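Local atomic coordinates of uncharacterized protein (Arthrobacter sp., PDB entry 3BL4), a protein that is of unknown function but belongs to a family of the STAS clan and assembles as a dimer whose beta-sheet runs on from one subunit into the other. Residues R81-G86 with L118-L123. Residues are numbered along the deposited sequence; the frame is centred on the assembly and turned at random.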
loop_
_atom_site.group_PDB
_atom_site.type_symbol
_atom_site.label_atom_id
_atom_site.label_comp_id
_atom_site.label_asym_id
_atom_site.label_seq_id
_atom_site.Cartn_x
_atom_site.Cartn_y
_atom_site.Cartn_z
ATOM N N ARG A 81 -6.234 -12.341 -11.822
ATOM C CA ARG A 81 -5.973 -10.932 -12.099
ATOM C C ARG A 81 -7.009 -10.132 -11.338
ATOM O O ARG A 81 -8.064 -10.670 -11.009
ATOM C CB ARG A 81 -6.017 -10.631 -13.600
ATOM C CG ARG A 81 -7.253 -11.094 -14.315
ATOM C CD ARG A 81 -7.001 -11.392 -15.809
ATOM N NE ARG A 81 -6.835 -10.183 -16.631
ATOM C CZ ARG A 81 -5.702 -9.772 -17.199
ATOM N NH1 ARG A 81 -4.571 -10.445 -17.045
ATOM N NH2 ARG A 81 -5.699 -8.670 -17.947
ATOM N N ILE A 82 -6.723 -8.875 -11.015
ATOM C CA ILE A 82 -7.666 -8.101 -10.179
ATOM C C ILE A 82 -7.970 -6.736 -10.779
ATOM O O ILE A 82 -7.069 -5.980 -11.022
ATOM C CB ILE A 82 -7.154 -7.903 -8.746
ATOM C CG1 ILE A 82 -6.774 -9.247 -8.104
ATOM C CG2 ILE A 82 -8.200 -7.177 -7.915
ATOM C CD1 ILE A 82 -6.387 -9.147 -6.633
ATOM N N ALA A 83 -9.244 -6.453 -11.050
ATOM C CA ALA A 83 -9.671 -5.136 -11.497
ATOM C C ALA A 83 -10.302 -4.490 -10.292
ATOM O O ALA A 83 -11.211 -5.060 -9.701
ATOM C CB ALA A 83 -10.690 -5.233 -12.631
ATOM N N LEU A 84 -9.827 -3.314 -9.911
ATOM C CA LEU A 84 -10.405 -2.623 -8.790
ATOM C C LEU A 84 -11.196 -1.461 -9.347
ATOM O O LEU A 84 -10.642 -0.603 -10.020
ATOM C CB LEU A 84 -9.319 -2.181 -7.806
ATOM C CG LEU A 84 -8.485 -3.372 -7.309
ATOM C CD1 LEU A 84 -7.237 -3.545 -8.159
ATOM C CD2 LEU A 84 -8.121 -3.276 -5.846
ATOM N N LEU A 85 -12.501 -1.458 -9.081
ATOM C CA LEU A 85 -13.413 -0.518 -9.708
ATOM C C LEU A 85 -13.839 0.548 -8.728
ATOM O O LEU A 85 -14.453 0.239 -7.706
ATOM C CB LEU A 85 -14.634 -1.274 -10.202
ATOM C CG LEU A 85 -15.838 -0.496 -10.756
ATOM C CD1 LEU A 85 -15.427 0.224 -12.030
ATOM C CD2 LEU A 85 -17.013 -1.451 -10.978
ATOM N N GLY A 86 -13.529 1.805 -9.043
ATOM C CA GLY A 86 -14.014 2.948 -8.245
ATOM C C GLY A 86 -15.025 3.837 -8.946
ATOM O O GLY A 86 -15.460 3.536 -10.038
ATOM N N LEU A 118 -14.415 -5.232 -16.844
ATOM C CA LEU A 118 -14.804 -6.580 -17.237
ATOM C C LEU A 118 -14.130 -7.027 -18.503
ATOM O O LEU A 118 -13.827 -8.217 -18.662
ATOM C CB LEU A 118 -16.303 -6.650 -17.454
ATOM C CG LEU A 118 -17.137 -6.502 -16.190
ATOM C CD1 LEU A 118 -18.617 -6.401 -16.578
ATOM C CD2 LEU A 118 -16.873 -7.669 -15.254
ATOM N N THR A 119 -13.942 -6.096 -19.433
ATOM C CA THR A 119 -13.280 -6.434 -20.675
ATOM C C THR A 119 -11.856 -6.833 -20.344
ATOM O O THR A 119 -11.367 -7.848 -20.813
ATOM C CB THR A 119 -13.288 -5.270 -21.673
ATOM O OG1 THR A 119 -14.640 -4.846 -21.895
ATOM C CG2 THR A 119 -12.651 -5.697 -23.013
ATOM N N TRP A 120 -11.207 -6.042 -19.499
ATOM C CA TRP A 120 -9.822 -6.292 -19.136
ATOM C C TRP A 120 -9.651 -7.613 -18.366
ATOM O O TRP A 120 -8.696 -8.369 -18.610
ATOM C CB TRP A 120 -9.282 -5.117 -18.337
ATOM C CG TRP A 120 -7.856 -5.278 -17.957
ATOM C CD1 TRP A 120 -6.759 -5.052 -18.741
ATOM C CD2 TRP A 120 -7.365 -5.708 -16.689
ATOM N NE1 TRP A 120 -5.610 -5.302 -18.018
ATOM C CE2 TRP A 120 -5.957 -5.717 -16.764
ATOM C CE3 TRP A 120 -7.979 -6.112 -15.501
ATOM C CZ2 TRP A 120 -5.159 -6.102 -15.694
ATOM C CZ3 TRP A 120 -7.187 -6.493 -14.441
ATOM C CH2 TRP A 120 -5.794 -6.481 -14.539
ATOM N N LEU A 121 -10.583 -7.876 -17.457
ATOM C CA LEU A 121 -10.626 -9.121 -16.702
ATOM C C LEU A 121 -10.791 -10.357 -17.583
ATOM O O LEU A 121 -10.315 -11.428 -17.224
ATOM C CB LEU A 121 -11.760 -9.086 -15.655
ATOM C CG LEU A 121 -11.469 -8.400 -14.320
ATOM C CD1 LEU A 121 -12.669 -8.506 -13.386
ATOM C CD2 LEU A 121 -10.221 -8.948 -13.658
ATOM N N ALA A 122 -11.460 -10.210 -18.724
ATOM C CA ALA A 122 -11.687 -11.320 -19.654
ATOM C C ALA A 122 -10.524 -11.639 -20.598
ATOM O O ALA A 122 -10.596 -12.629 -21.321
ATOM C CB ALA A 122 -12.969 -11.082 -20.454
ATOM N N LEU A 123 -9.468 -10.823 -20.611
ATOM C CA LEU A 123 -8.220 -11.163 -21.326
ATOM C C LEU A 123 -7.465 -12.200 -20.497
ATOM O O LEU A 123 -6.446 -11.924 -19.870
ATOM C CB LEU A 123 -7.341 -9.931 -21.556
ATOM C CG LEU A 123 -7.960 -8.736 -22.291
ATOM C CD1 LEU A 123 -7.099 -7.498 -22.055
ATOM C CD2 LEU A 123 -8.130 -9.004 -23.784
#
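Arg81 reaches from the start of segment 81-86 to segment 118-123, where its guanidinium lies over a face of the Trp120 indole. The arrangement is consistent with the alpha/beta layering of a STAS-like domain: the last helix, 114-121, packs on the parallel pair of strands 79-85 and 108-111. It is a cation-pi pair: Arg81 CZ stands 4.1 Å from the centroid of the six-membered ring of Trp120, only 14° off the ring normal, although the two planes are inclined by 39° rather than stacked flat. That tilt brings NH2 of Arg81 closest, 3.2 Å from Trp120 CE2. The same group grips the tryptophan backbone side-on, NE and NH2 both donating to Trp120 O, with NH2 at 3.1 Å. Both bonds are bent, and NH2 sits above the carbonyl plane. Leu123 N also donates to this oxygen, which thus accepts three N-H groups. A leucine in place of Arg81 would probably leave Trp120 O with the Leu123 amide alone of these donors and the indole face without its cation.

Trp120 turns its ring to the strand because chi1 is -178°, CG lying beside the carbonyl carbon and away from N, and CZ3 comes 3.5 Å from Ile82 O. Leu121 packs beside it: its CG meets Ala83 CB at 3.7 Å, while CD2 lies against the aliphatic part of Arg81. Phe111 packs against the indole from the neighbouring strand, and residues 81-85 pair in parallel with a strand of the second subunit, whose Met55 touches Ile82 and Leu121. On the guanidinium face opposite Trp120, Leu123 O sits 3.5 Å from Arg81 CZ, over the centre of the group.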